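Local coordinates for lysosome-associated membrane glycoprotein 3 (Homo sapiens, PDB 4AKM) that takes part in lysosome–autophagosome fusion and the unfolded protein response as a lysosomal membrane glycoprotein, seen here through the membrane-proximal domain of its luminal part, at residues A[13-21]-A[141-149]; A[53-61]-A[69-77]. All blocks are in the same frame, centred on the assembly; numbering follows the deposited sequence.

Contact 1. Residues A[13-21]-A[141-149]; sequences SRLCIKAEM and AFDFEDDHF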
loop_
_atom_site.group_PDB
_atom_site.type_symbol
_atom_site.label_atom_id
_atom_site.label_comp_id
_atom_site.label_asym_id
_atom_site.label_seq_id
_atom_site.Cartn_x
_atom_site.Cartn_y
_atom_site.Cartn_z
ATOM N N SER A 13 -4.491 -19.044 -10.043
ATOM C CA SER A 13 -3.778 -18.763 -11.280
ATOM C C SER A 13 -4.196 -17.406 -11.841
ATOM O O SER A 13 -3.405 -16.729 -12.500
ATOM C CB SER A 13 -4.048 -19.864 -12.309
ATOM O OG SER A 13 -5.433 -19.966 -12.596
ATOM N N ARG A 14 -5.441 -17.013 -11.575
ATOM C CA ARG A 14 -5.958 -15.733 -12.059
ATOM C C ARG A 14 -5.411 -14.551 -11.262
ATOM O O ARG A 14 -5.256 -14.625 -10.045
ATOM C CB ARG A 14 -7.490 -15.714 -12.038
ATOM C CG ARG A 14 -8.147 -16.437 -13.208
ATOM C CD ARG A 14 -9.663 -16.272 -13.180
ATOM N NE ARG A 14 -10.235 -16.695 -11.903
ATOM C CZ ARG A 14 -11.526 -16.615 -11.594
ATOM N NH1 ARG A 14 -12.392 -16.125 -12.473
ATOM N NH2 ARG A 14 -11.952 -17.023 -10.405
ATOM N N LEU A 15 -5.127 -13.457 -11.958
ATOM C CA LEU A 15 -4.591 -12.265 -11.316
ATOM C C LEU A 15 -5.646 -11.569 -10.460
ATOM O O LEU A 15 -6.693 -11.153 -10.953
ATOM C CB LEU A 15 -4.021 -11.309 -12.365
ATOM C CG LEU A 15 -3.162 -10.154 -11.850
ATOM C CD1 LEU A 15 -2.167 -10.657 -10.828
ATOM C CD2 LEU A 15 -2.442 -9.479 -13.001
ATOM N N CYS A 16 -5.360 -11.453 -9.170
ATOM C CA CYS A 16 -6.267 -10.823 -8.222
ATOM C C CYS A 16 -5.876 -9.369 -7.947
ATOM O O CYS A 16 -6.728 -8.481 -7.902
ATOM C CB CYS A 16 -6.279 -11.627 -6.922
ATOM S SG CYS A 16 -6.976 -10.770 -5.502
ATOM N N ILE A 17 -4.579 -9.136 -7.769
ATOM C CA ILE A 17 -4.047 -7.813 -7.461
ATOM C C ILE A 17 -2.674 -7.660 -8.102
ATOM O O ILE A 17 -1.818 -8.525 -7.959
ATOM C CB ILE A 17 -3.890 -7.602 -5.935
ATOM C CG1 ILE A 17 -5.249 -7.434 -5.256
ATOM C CG2 ILE A 17 -3.007 -6.400 -5.636
ATOM C CD1 ILE A 17 -5.160 -7.217 -3.764
ATOM N N LYS A 18 -2.470 -6.560 -8.816
ATOM C CA LYS A 18 -1.165 -6.256 -9.384
ATOM C C LYS A 18 -0.774 -4.871 -8.893
ATOM O O LYS A 18 -1.484 -3.903 -9.142
ATOM C CB LYS A 18 -1.227 -6.280 -10.911
ATOM C CG LYS A 18 0.126 -6.260 -11.601
ATOM C CD LYS A 18 -0.025 -5.874 -13.070
ATOM C CE LYS A 18 1.149 -6.355 -13.915
ATOM N NZ LYS A 18 2.467 -5.934 -13.365
ATOM N N ALA A 19 0.346 -4.767 -8.187
ATOM C CA ALA A 19 0.726 -3.482 -7.617
ATOM C C ALA A 19 2.216 -3.208 -7.699
ATOM O O ALA A 19 3.043 -3.954 -7.184
ATOM C CB ALA A 19 0.233 -3.363 -6.180
ATOM N N GLU A 20 2.539 -2.119 -8.375
ATOM C CA GLU A 20 3.889 -1.605 -8.432
ATOM C C GLU A 20 3.874 -0.301 -7.672
ATOM O O GLU A 20 2.940 0.479 -7.815
ATOM C CB GLU A 20 4.290 -1.370 -9.878
ATOM C CG GLU A 20 4.065 -2.582 -10.766
ATOM C CD GLU A 20 4.310 -2.276 -12.227
ATOM O OE1 GLU A 20 4.549 -1.096 -12.541
ATOM O OE2 GLU A 20 4.263 -3.205 -13.058
ATOM N N MET A 21 4.888 -0.083 -6.844
ATOM C CA MET A 21 4.999 1.134 -6.046
ATOM C C MET A 21 6.233 1.076 -5.168
ATOM O O MET A 21 6.825 0.017 -4.968
ATOM C CB MET A 21 3.766 1.347 -5.160
ATOM C CG MET A 21 3.527 0.257 -4.117
ATOM S SD MET A 21 1.784 -0.014 -3.704
ATOM C CE MET A 21 1.280 1.612 -3.175
ATOM N N ALA A 141 -6.786 -3.865 -9.208
ATOM C CA ALA A 141 -7.374 -4.920 -8.388
ATOM C C ALA A 141 -8.704 -5.424 -8.958
ATOM O O ALA A 141 -9.388 -4.708 -9.692
ATOM C CB ALA A 141 -7.555 -4.440 -6.955
ATOM N N PHE A 142 -9.048 -6.663 -8.611
ATOM C CA PHE A 142 -10.280 -7.325 -9.059
ATOM C C PHE A 142 -10.304 -7.649 -10.558
ATOM O O PHE A 142 -9.772 -8.677 -10.982
ATOM C CB PHE A 142 -11.523 -6.526 -8.651
ATOM C CG PHE A 142 -11.524 -6.110 -7.212
ATOM C CD1 PHE A 142 -11.836 -7.022 -6.217
ATOM C CD2 PHE A 142 -11.209 -4.810 -6.853
ATOM C CE1 PHE A 142 -11.837 -6.644 -4.890
ATOM C CE2 PHE A 142 -11.209 -4.428 -5.527
ATOM C CZ PHE A 142 -11.524 -5.349 -4.544
ATOM N N ASP A 143 -10.928 -6.782 -11.351
ATOM C CA ASP A 143 -11.097 -7.037 -12.782
ATOM C C ASP A 143 -9.795 -6.926 -13.579
ATOM O O ASP A 143 -9.100 -5.910 -13.512
ATOM C CB ASP A 143 -12.164 -6.109 -13.371
ATOM C CG ASP A 143 -13.559 -6.702 -13.285
ATOM O OD1 ASP A 143 -13.737 -7.712 -12.569
ATOM O OD2 ASP A 143 -14.475 -6.162 -13.943
ATOM N N PHE A 144 -9.485 -7.971 -14.344
ATOM C CA PHE A 144 -8.257 -8.016 -15.134
ATOM C C PHE A 144 -8.474 -8.555 -16.544
ATOM O O PHE A 144 -9.460 -9.242 -16.815
ATOM C CB PHE A 144 -7.195 -8.862 -14.429
ATOM C CG PHE A 144 -6.393 -8.103 -13.415
ATOM C CD1 PHE A 144 -5.337 -7.300 -13.813
ATOM C CD2 PHE A 144 -6.693 -8.193 -12.066
ATOM C CE1 PHE A 144 -4.594 -6.596 -12.881
ATOM C CE2 PHE A 144 -5.952 -7.492 -11.126
ATOM C CZ PHE A 144 -4.901 -6.694 -11.534
ATOM N N GLU A 145 -7.536 -8.244 -17.434
ATOM C CA GLU A 145 -7.597 -8.707 -18.815
ATOM C C GLU A 145 -6.221 -9.116 -19.319
ATOM O O GLU A 145 -5.412 -8.265 -19.691
ATOM C CB GLU A 145 -8.154 -7.613 -19.725
ATOM C CG GLU A 145 -9.562 -7.170 -19.391
ATOM C CD GLU A 145 -9.998 -5.984 -20.221
ATOM O OE1 GLU A 145 -9.853 -6.045 -21.461
ATOM O OE2 GLU A 145 -10.473 -4.989 -19.633
ATOM N N ASP A 146 -5.971 -10.423 -19.335
ATOM C CA ASP A 146 -4.719 -10.981 -19.849
ATOM C C ASP A 146 -3.473 -10.473 -19.122
ATOM O O ASP A 146 -2.434 -10.265 -19.747
ATOM C CB ASP A 146 -4.585 -10.741 -21.360
ATOM C CG ASP A 146 -5.486 -11.647 -22.179
ATOM O OD1 ASP A 146 -6.644 -11.256 -22.440
ATOM O OD2 ASP A 146 -5.035 -12.749 -22.565
ATOM N N ASP A 147 -3.590 -10.273 -17.812
ATOM C CA ASP A 147 -2.455 -9.881 -16.971
ATOM C C ASP A 147 -1.820 -8.550 -17.374
ATOM O O ASP A 147 -0.611 -8.360 -17.230
ATOM C CB ASP A 147 -1.392 -10.983 -16.949
ATOM C CG ASP A 147 -1.920 -12.287 -16.393
ATOM O OD1 ASP A 147 -3.156 -12.418 -16.269
ATOM O OD2 ASP A 147 -1.102 -13.180 -16.083
ATOM N N HIS A 148 -2.639 -7.634 -17.880
ATOM C CA HIS A 148 -2.157 -6.315 -18.270
ATOM C C HIS A 148 -2.864 -5.218 -17.490
ATOM O O HIS A 148 -3.978 -5.408 -16.998
ATOM C CB HIS A 148 -2.365 -6.078 -19.766
ATOM C CG HIS A 148 -1.505 -6.934 -20.642
ATOM N ND1 HIS A 148 -1.970 -8.078 -21.252
ATOM C CD2 HIS A 148 -0.209 -6.807 -21.015
ATOM C CE1 HIS A 148 -0.997 -8.622 -21.962
ATOM N NE2 HIS A 148 0.082 -7.871 -21.835
ATOM N N PHE A 149 -2.210 -4.067 -17.386
ATOM C CA PHE A 149 -2.816 -2.896 -16.765
ATOM C C PHE A 149 -3.968 -2.358 -17.614
ATOM O O PHE A 149 -3.869 -2.281 -18.841
ATOM C CB PHE A 149 -1.766 -1.805 -16.527
ATOM C CG PHE A 149 -0.922 -2.032 -15.300
ATOM C CD1 PHE A 149 -1.501 -2.033 -14.039
ATOM C CD2 PHE A 149 0.446 -2.231 -15.405
ATOM C CE1 PHE A 149 -0.734 -2.239 -12.904
ATOM C CE2 PHE A 149 1.220 -2.436 -14.275
ATOM C CZ PHE A 149 0.629 -2.437 -13.022
#

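Contact 2. Residues A[53-61]-A[69-77]; sequences CGTRKSNLL and VNLTFTKDE. With NAG (2-acetamido-2-deoxy-beta-D-glucopyranose), chain D.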
loop_
_atom_site.group_PDB
_atom_site.type_symbol
_atom_site.label_atom_id
_atom_site.label_comp_id
_atom_site.label_asym_id
_atom_site.label_seq_id
_atom_site.Cartn_x
_atom_site.Cartn_y
_atom_site.Cartn_z
ATOM N N CYS A 53 -7.681 -12.669 -2.201
ATOM C CA CYS A 53 -8.595 -12.183 -3.222
ATOM C C CYS A 53 -10.036 -12.289 -2.742
ATOM O O CYS A 53 -10.332 -13.016 -1.790
ATOM C CB CYS A 53 -8.417 -12.980 -4.513
ATOM S SG CYS A 53 -6.796 -12.799 -5.299
ATOM N N GLY A 54 -10.930 -11.569 -3.410
ATOM C CA GLY A 54 -12.339 -11.607 -3.071
ATOM C C GLY A 54 -13.181 -10.849 -4.076
ATOM O O GLY A 54 -12.697 -9.924 -4.730
ATOM N N THR A 55 -14.448 -11.238 -4.191
ATOM C CA THR A 55 -15.348 -10.662 -5.186
ATOM C C THR A 55 -15.616 -9.172 -4.949
ATOM O O THR A 55 -15.875 -8.423 -5.893
ATOM C CB THR A 55 -16.688 -11.449 -5.261
ATOM O OG1 THR A 55 -17.456 -11.230 -4.071
ATOM C CG2 THR A 55 -16.422 -12.946 -5.423
ATOM N N ARG A 56 -15.532 -8.745 -3.691
ATOM C CA ARG A 56 -15.835 -7.362 -3.334
ATOM C C ARG A 56 -14.778 -6.768 -2.399
ATOM O O ARG A 56 -14.794 -5.572 -2.111
ATOM C CB ARG A 56 -17.220 -7.273 -2.682
ATOM C CG ARG A 56 -17.925 -5.930 -2.863
ATOM C CD ARG A 56 -18.717 -5.565 -1.617
ATOM N NE ARG A 56 -17.832 -5.355 -0.472
ATOM C CZ ARG A 56 -18.244 -5.165 0.778
ATOM N NH1 ARG A 56 -19.540 -5.161 1.062
ATOM N NH2 ARG A 56 -17.357 -4.984 1.749
ATOM N N LYS A 57 -13.855 -7.603 -1.939
ATOM C CA LYS A 57 -12.840 -7.155 -0.992
ATOM C C LYS A 57 -11.563 -7.988 -1.077
ATOM O O LYS A 57 -11.591 -9.214 -0.942
ATOM C CB LYS A 57 -13.394 -7.193 0.434
ATOM C CG LYS A 57 -12.739 -6.200 1.378
ATOM C CD LYS A 57 -13.209 -6.396 2.813
ATOM C CE LYS A 57 -12.706 -7.713 3.380
ATOM N NZ LYS A 57 -12.976 -7.823 4.840
ATOM N N SER A 58 -10.438 -7.311 -1.284
ATOM C CA SER A 58 -9.150 -7.987 -1.389
ATOM C C SER A 58 -8.121 -7.342 -0.474
ATOM O O SER A 58 -8.363 -6.281 0.095
ATOM C CB SER A 58 -8.629 -7.931 -2.825
ATOM O OG SER A 58 -9.572 -8.453 -3.739
ATOM N N ASN A 59 -6.965 -7.979 -0.341
ATOM C CA ASN A 59 -5.849 -7.337 0.347
ATOM C C ASN A 59 -4.494 -7.762 -0.194
ATOM O O ASN A 59 -4.255 -8.946 -0.471
ATOM C CB ASN A 59 -5.906 -7.556 1.864
ATOM C CG ASN A 59 -5.541 -8.975 2.271
ATOM O OD1 ASN A 59 -6.335 -9.901 2.110
ATOM N ND2 ASN A 59 -4.346 -9.146 2.823
ATOM N N LEU A 60 -3.637 -6.760 -0.371
ATOM C CA LEU A 60 -2.222 -6.949 -0.638
ATOM C C LEU A 60 -1.468 -6.718 0.661
ATOM O O LEU A 60 -1.494 -5.628 1.226
ATOM C CB LEU A 60 -1.726 -5.960 -1.693
ATOM C CG LEU A 60 -0.199 -5.908 -1.810
ATOM C CD1 LEU A 60 0.357 -7.264 -2.207
ATOM C CD2 LEU A 60 0.243 -4.839 -2.790
ATOM N N LEU A 61 -0.808 -7.759 1.141
ATOM C CA LEU A 61 0.008 -7.652 2.333
ATOM C C LEU A 61 1.469 -7.846 1.980
ATOM O O LEU A 61 1.840 -8.788 1.275
ATOM C CB LEU A 61 -0.433 -8.663 3.388
ATOM C CG LEU A 61 0.361 -8.650 4.693
ATOM C CD1 LEU A 61 0.252 -7.308 5.405
ATOM C CD2 LEU A 61 -0.115 -9.772 5.581
ATOM N N VAL A 69 3.161 -3.931 5.707
ATOM C CA VAL A 69 2.198 -2.948 5.245
ATOM C C VAL A 69 1.045 -3.693 4.596
ATOM O O VAL A 69 1.245 -4.552 3.737
ATOM C CB VAL A 69 2.810 -1.942 4.243
ATOM C CG1 VAL A 69 1.730 -1.039 3.671
ATOM C CG2 VAL A 69 3.892 -1.115 4.909
ATOM N N ASN A 70 -0.164 -3.365 5.025
ATOM C CA ASN A 70 -1.355 -4.034 4.553
ATOM C C ASN A 70 -2.279 -3.056 3.852
ATOM O O ASN A 70 -2.795 -2.114 4.462
ATOM C CB ASN A 70 -2.078 -4.707 5.720
ATOM C CG ASN A 70 -3.022 -5.801 5.267
ATOM O OD1 ASN A 70 -2.979 -6.246 4.121
ATOM N ND2 ASN A 70 -3.880 -6.245 6.174
ATOM N N LEU A 71 -2.466 -3.289 2.559
ATOM C CA LEU A 71 -3.357 -2.493 1.737
ATOM C C LEU A 71 -4.630 -3.277 1.459
ATOM O O LEU A 71 -4.598 -4.289 0.774
ATOM C CB LEU A 71 -2.672 -2.125 0.418
ATOM C CG LEU A 71 -1.379 -1.312 0.539
ATOM C CD1 LEU A 71 -0.871 -0.878 -0.824
ATOM C CD2 LEU A 71 -1.582 -0.106 1.444
ATOM N N THR A 72 -5.746 -2.804 2.001
ATOM C CA THR A 72 -7.042 -3.425 1.761
ATOM C C THR A 72 -7.858 -2.665 0.720
ATOM O O THR A 72 -8.045 -1.441 0.833
ATOM C CB THR A 72 -7.870 -3.529 3.054
ATOM O OG1 THR A 72 -7.261 -4.471 3.947
ATOM C CG2 THR A 72 -9.286 -3.977 2.743
ATOM N N PHE A 73 -8.351 -3.413 -0.269
ATOM C CA PHE A 73 -9.153 -2.882 -1.369
ATOM C C PHE A 73 -10.624 -3.297 -1.281
ATOM O O PHE A 73 -10.943 -4.437 -0.933
ATOM C CB PHE A 73 -8.609 -3.377 -2.709
ATOM C CG PHE A 73 -7.156 -3.081 -2.930
ATOM C CD1 PHE A 73 -6.177 -3.914 -2.406
ATOM C CD2 PHE A 73 -6.769 -1.987 -3.688
ATOM C CE1 PHE A 73 -4.846 -3.651 -2.614
ATOM C CE2 PHE A 73 -5.441 -1.723 -3.901
ATOM C CZ PHE A 73 -4.475 -2.554 -3.362
ATOM N N THR A 74 -11.506 -2.364 -1.629
ATOM C CA THR A 74 -12.942 -2.610 -1.725
ATOM C C THR A 74 -13.428 -2.111 -3.088
ATOM O O THR A 74 -13.031 -1.033 -3.532
ATOM C CB THR A 74 -13.716 -1.873 -0.592
ATOM O OG1 THR A 74 -13.485 -2.529 0.660
ATOM C CG2 THR A 74 -15.213 -1.849 -0.857
ATOM N N LYS A 75 -14.259 -2.899 -3.768
ATOM C CA LYS A 75 -14.920 -2.407 -4.979
ATOM C C LYS A 75 -16.386 -2.069 -4.700
ATOM O O LYS A 75 -17.138 -2.891 -4.174
ATOM C CB LYS A 75 -14.780 -3.383 -6.156
ATOM C CG LYS A 75 -15.466 -4.731 -5.988
ATOM C CD LYS A 75 -15.389 -5.545 -7.282
ATOM C CE LYS A 75 -16.057 -4.821 -8.448
ATOM N NZ LYS A 75 -15.953 -5.586 -9.727
ATOM N N ASP A 76 -16.777 -0.842 -5.029
ATOM C CA ASP A 76 -18.146 -0.409 -4.794
ATOM C C ASP A 76 -18.998 -0.773 -5.998
ATOM O O ASP A 76 -20.200 -1.009 -5.870
ATOM C CB ASP A 76 -18.215 1.095 -4.518
ATOM C CG ASP A 76 -19.141 1.428 -3.360
ATOM O OD1 ASP A 76 -20.054 0.622 -3.073
ATOM O OD2 ASP A 76 -18.949 2.488 -2.730
ATOM N N GLU A 77 -18.349 -0.828 -7.158
ATOM C CA GLU A 77 -18.994 -1.176 -8.424
ATOM C C GLU A 77 -20.049 -0.151 -8.866
ATOM O O GLU A 77 -21.106 -0.019 -8.246
ATOM C CB GLU A 77 -19.559 -2.605 -8.390
ATOM C CG GLU A 77 -20.433 -2.971 -9.584
ATOM C CD GLU A 77 -19.775 -2.680 -10.926
ATOM O OE1 GLU A 77 -18.716 -3.277 -11.217
ATOM O OE2 GLU A 77 -20.318 -1.851 -11.693
HETATM C C1 NAG D . -4.883 -7.271 6.090
HETATM C C2 NAG D . -4.853 -7.718 7.543
HETATM C C3 NAG D . -5.818 -8.881 7.759
HETATM C C4 NAG D . -7.204 -8.532 7.229
HETATM C C5 NAG D . -7.145 -7.926 5.830
HETATM C C6 NAG D . -8.497 -7.342 5.454
HETATM C C7 NAG D . -2.844 -7.469 8.884
HETATM C C8 NAG D . -1.633 -8.175 9.416
HETATM N N2 NAG D . -3.500 -8.093 7.911
HETATM O O3 NAG D . -5.898 -9.165 9.137
HETATM O O4 NAG D . -8.010 -9.690 7.182
HETATM O O5 NAG D . -6.193 -6.886 5.739
HETATM O O6 NAG D . -8.400 -6.790 4.161
HETATM O O7 NAG D . -3.189 -6.377 9.341
#

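Contact 1. Residues A[13-21]-A[141-149]
The Phe144 ring lies with one face against Leu15, whose CG sits 3.8 Å from the ring centroid and only 6° off the ring normal, a CH-pi contact over the middle of the ring. Leu15 reaches it with CG anti to its backbone N (chi1 -168°), and CD2 runs on toward the CD1–CE1 side. At the ring edge, near its plane, comes the carbonyl oxygen of Cys16. Phe149 is used in a similar way by charged residues: Lys18 crosses it at about a right angle and puts CD over one face, toward the rim, while Glu20 brings its carboxylate to the edge, Glu20 OE2 being 3.4 Å from Phe149 CE2 with the two planes 90° apart. A salt bridge from Lys18 NZ to Glu20 OE2, 3.3 Å, weak as a hydrogen bond, ties these two strand residues together.

Deeper in, Phe142 N donates to Cys16 O at 3.0 Å, and Ile17 CG1 meets Ala141 CB across a non-hydrogen-bonded pair. Past this antiparallel bridge a type I' turn at Glu145–His148 folds the chain back along strand 14-27: a strand end of the beta-prism LAMP luminal domain, where pairing gives way to a loop packed on the strand by its aromatic residues.

Contact 2. Residues A[53-61]-A[69-77]
Ser58 and Phe73 hold each other by two backbone hydrogen bonds, Ser58 N to Phe73 O and Phe73 N to Ser58 O, both 2.9 Å, and Leu60 with Leu71 repeats the pattern. Lys75 N to Arg56 O, 3.2 Å, adds a longer bond at the open end of the hairpin. In the non-hydrogen-bonded pairs between them, CA-H groups of Lys57 and Asn59 point at the carbonyls of Phe73 and Leu71.

The two faces differ sharply. On the one with Ser58, Leu60, Leu71 and Phe73, Leu60 CB meets the edge of the Phe73 ring at CE1, 4.0 Å away, and strand 14-27 packs on this side through Ile17 and Ala19. The other carries the sugar: Asn70 ND2 is bonded to NAG C1, and Thr72 OG1 shares a 2.6 Å hydrogen bond with NAG O6. Asn59, its CG between backbone N and carbonyl carbon (chi1 73°), turns ND2 toward Asn70 OD1 in a weak 3.5 Å bond, the two amides nearly perpendicular. Asn52 N in turn makes a weak bond to Asn59 OD1.

The N-linked GlcNAc is thus gripped at both its anomeric and its hydroxymethyl end, which should restrict how it can swing over the sheet.

How the contacts relate
Contact 2 is the hairpin of the second and third strands of the five-stranded sheet, whereas contact 1 joins the other sheet to the irregular chain after its strand 137-141. Contact 2 is the more buried, with 8 of 14 touching residues buried; contact 1, farther from the chain centre, has 3 of 10. The Cys16–Cys53 disulfide stitches them together, and Ile17 CD1 packs on Ser58 CB where the sheets of the beta prism face each other. Phe142 lies against Ser58 and Gly54. A regular backbone ladder holds 53-61 to 69-77; between 13-21 and 141-149 a single backbone bond crosses. Each has an outward side: the Phe149 ring beside Lys18 and Glu20 in contact 1, a glycan in contact 2.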